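Local coordinates for interferon-inducible protein AIM2 (Mus musculus, PDB 4JBM), which senses double-stranded DNA in the cytosol through its HIN domain and triggers assembly of the AIM2 inflammasome, leading to pyroptosis, at residues F116-I121 / T150-G155. Numbering follows the deposited sequence.
Sequences FKVQKI and TKCEEG
Val-118 and Ile-121, on strand 111-123 of an OB fold in the DNA-binding HIN domain, receive the loop that runs from strand 137-144 to strand 157-160. The contact lies at the surface of the domain, with its nearest atom about 4 Å from the bound DNA. Val-118 meets the loop through both backbone and side chain. Its carbonyl O accepts a hydrogen bond from Gly-155 N (3.2 Å, N-H...O 173°). Backbone bonding between the same valine and Asp-156, and between Phe-116 and Ile-158, continues the antiparallel pairing as the loop passes into strand 157-160. With chi1 at 40°, Val-118 CG1 lies between its own backbone N and carbonyl carbon and packs against Cys-152 SG at 3.5 Å. The side chain of Cys-152 also touches Val-184 of strand 181-185.

At Gln-119 the strand carries a classic beta bulge, in which this residue and Lys-120 both face Gly-131 of strand 127-134. The Gln-119 side chain starts away from the loop; the contact is made by its carbonyl O, which lies beside the aliphatic part of Glu-154, where CG comes to 3.0 Å from that oxygen, a close approach of carbon to oxygen. With chi1 at 179° and the chain extended beyond CG, Glu-154 runs past the carbonyl, its OE2 3.5 Å from Gln-119 O.

After the bulge, Ile-121 turns its side chain toward the loop while also touching Val-128. Its CG1 approaches the sulfur of Cys-152 loosely, at 4.3 Å, whereas the terminal methyl reaches the loop backbone: Ile-121 CD1 rests 3.6 Å from Cys-152 O and 3.8 Å from Glu-154 N.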
loop_
_atom_site.group_PDB
_atom_site.type_symbol
_atom_site.label_atom_id
_atom_site.label_comp_id
_atom_site.label_asym_id
_atom_site.label_seq_id
_atom_site.Cartn_x
_atom_site.Cartn_y
_atom_site.Cartn_z
ATOM N N PHE A 116 -1.438 -4.693 -10.393
ATOM C CA PHE A 116 -2.590 -4.577 -11.271
ATOM C C PHE A 116 -2.234 -4.544 -12.744
ATOM O O PHE A 116 -1.344 -3.808 -13.151
ATOM C CB PHE A 116 -3.406 -3.328 -10.911
ATOM C CG PHE A 116 -3.892 -3.304 -9.489
ATOM C CD1 PHE A 116 -5.089 -3.920 -9.141
ATOM C CD2 PHE A 116 -3.169 -2.653 -8.503
ATOM C CE1 PHE A 116 -5.563 -3.878 -7.838
ATOM C CE2 PHE A 116 -3.631 -2.608 -7.184
ATOM C CZ PHE A 116 -4.829 -3.227 -6.851
ATOM N N LYS A 117 -2.954 -5.339 -13.534
ATOM C CA LYS A 117 -2.819 -5.320 -14.982
ATOM C C LYS A 117 -3.483 -4.054 -15.500
ATOM O O LYS A 117 -4.609 -3.723 -15.103
ATOM C CB LYS A 117 -3.504 -6.530 -15.629
ATOM C CG LYS A 117 -2.889 -7.894 -15.336
ATOM C CD LYS A 117 -3.709 -8.985 -16.000
ATOM C CE LYS A 117 -5.074 -9.128 -15.332
ATOM N NZ LYS A 117 -5.004 -9.541 -13.892
ATOM N N VAL A 118 -2.781 -3.352 -16.379
ATOM C CA VAL A 118 -3.322 -2.173 -17.032
ATOM C C VAL A 118 -3.611 -2.396 -18.518
ATOM O O VAL A 118 -2.754 -2.874 -19.268
ATOM C CB VAL A 118 -2.410 -0.941 -16.831
ATOM C CG1 VAL A 118 -0.958 -1.330 -16.939
ATOM C CG2 VAL A 118 -2.768 0.172 -17.819
ATOM N N GLN A 119 -4.830 -2.043 -18.924
ATOM C CA GLN A 119 -5.250 -2.085 -20.320
ATOM C C GLN A 119 -5.093 -0.734 -21.050
ATOM O O GLN A 119 -4.682 -0.709 -22.206
ATOM C CB GLN A 119 -6.703 -2.564 -20.422
ATOM C CG GLN A 119 -7.654 -1.847 -19.473
ATOM C CD GLN A 119 -9.070 -2.380 -19.528
ATOM O OE1 GLN A 119 -9.339 -3.399 -20.163
ATOM N NE2 GLN A 119 -9.985 -1.697 -18.852
ATOM N N LYS A 120 -5.417 0.383 -20.392
ATOM C CA LYS A 120 -5.262 1.704 -21.031
ATOM C C LYS A 120 -4.634 2.810 -20.165
ATOM O O LYS A 120 -4.759 2.813 -18.941
ATOM C CB LYS A 120 -6.577 2.188 -21.661
ATOM C CG LYS A 120 -7.704 2.501 -20.692
ATOM C CD LYS A 120 -8.956 2.932 -21.467
ATOM C CE LYS A 120 -10.030 3.498 -20.541
ATOM N NZ LYS A 120 -11.253 3.931 -21.280
ATOM N N ILE A 121 -3.947 3.736 -20.832
ATOM C CA ILE A 121 -3.216 4.833 -20.194
ATOM C C ILE A 121 -3.607 6.200 -20.762
ATOM O O ILE A 121 -3.206 6.541 -21.872
ATOM C CB ILE A 121 -1.686 4.682 -20.390
ATOM C CG1 ILE A 121 -1.181 3.340 -19.857
ATOM C CG2 ILE A 121 -0.936 5.836 -19.731
ATOM C CD1 ILE A 121 -1.119 2.247 -20.899
ATOM N N THR A 150 8.367 6.387 -15.119
ATOM C CA THR A 150 7.943 5.005 -15.231
ATOM C C THR A 150 6.963 4.874 -16.396
ATOM O O THR A 150 5.747 4.926 -16.204
ATOM C CB THR A 150 7.256 4.552 -13.927
ATOM O OG1 THR A 150 6.365 5.577 -13.469
ATOM C CG2 THR A 150 8.287 4.262 -12.844
ATOM N N LYS A 151 7.497 4.738 -17.607
ATOM C CA LYS A 151 6.659 4.615 -18.793
ATOM C C LYS A 151 6.038 3.222 -18.916
ATOM O O LYS A 151 6.718 2.203 -19.059
ATOM C CB LYS A 151 7.476 4.998 -20.028
ATOM C CG LYS A 151 8.640 4.075 -20.356
ATOM C CD LYS A 151 9.306 4.499 -21.654
ATOM C CE LYS A 151 10.003 5.847 -21.498
ATOM N NZ LYS A 151 10.648 6.292 -22.762
ATOM N N CYS A 152 4.716 3.198 -18.838
ATOM C CA CYS A 152 3.978 1.951 -18.840
ATOM C C CYS A 152 3.185 1.786 -20.131
ATOM O O CYS A 152 2.431 2.676 -20.512
ATOM C CB CYS A 152 3.078 1.908 -17.605
ATOM S SG CYS A 152 1.590 0.916 -17.699
ATOM N N GLU A 153 3.356 0.649 -20.798
ATOM C CA GLU A 153 2.612 0.352 -22.020
ATOM C C GLU A 153 1.478 -0.607 -21.675
ATOM O O GLU A 153 1.464 -1.186 -20.588
ATOM C CB GLU A 153 3.534 -0.276 -23.073
ATOM C CG GLU A 153 4.802 0.523 -23.359
ATOM C CD GLU A 153 5.887 -0.309 -24.015
ATOM O OE1 GLU A 153 7.062 0.116 -24.000
ATOM O OE2 GLU A 153 5.565 -1.392 -24.543
ATOM N N GLU A 154 0.520 -0.769 -22.582
ATOM C CA GLU A 154 -0.552 -1.731 -22.359
ATOM C C GLU A 154 0.013 -3.144 -22.230
ATOM O O GLU A 154 0.902 -3.536 -22.989
ATOM C CB GLU A 154 -1.571 -1.699 -23.493
ATOM C CG GLU A 154 -2.682 -2.717 -23.292
ATOM C CD GLU A 154 -3.469 -3.010 -24.549
ATOM O OE1 GLU A 154 -2.927 -2.791 -25.654
ATOM O OE2 GLU A 154 -4.627 -3.463 -24.431
ATOM N N GLY A 155 -0.508 -3.902 -21.268
ATOM C CA GLY A 155 -0.051 -5.256 -21.017
ATOM C C GLY A 155 0.941 -5.289 -19.871
ATOM O O GLY A 155 1.279 -6.354 -19.344
#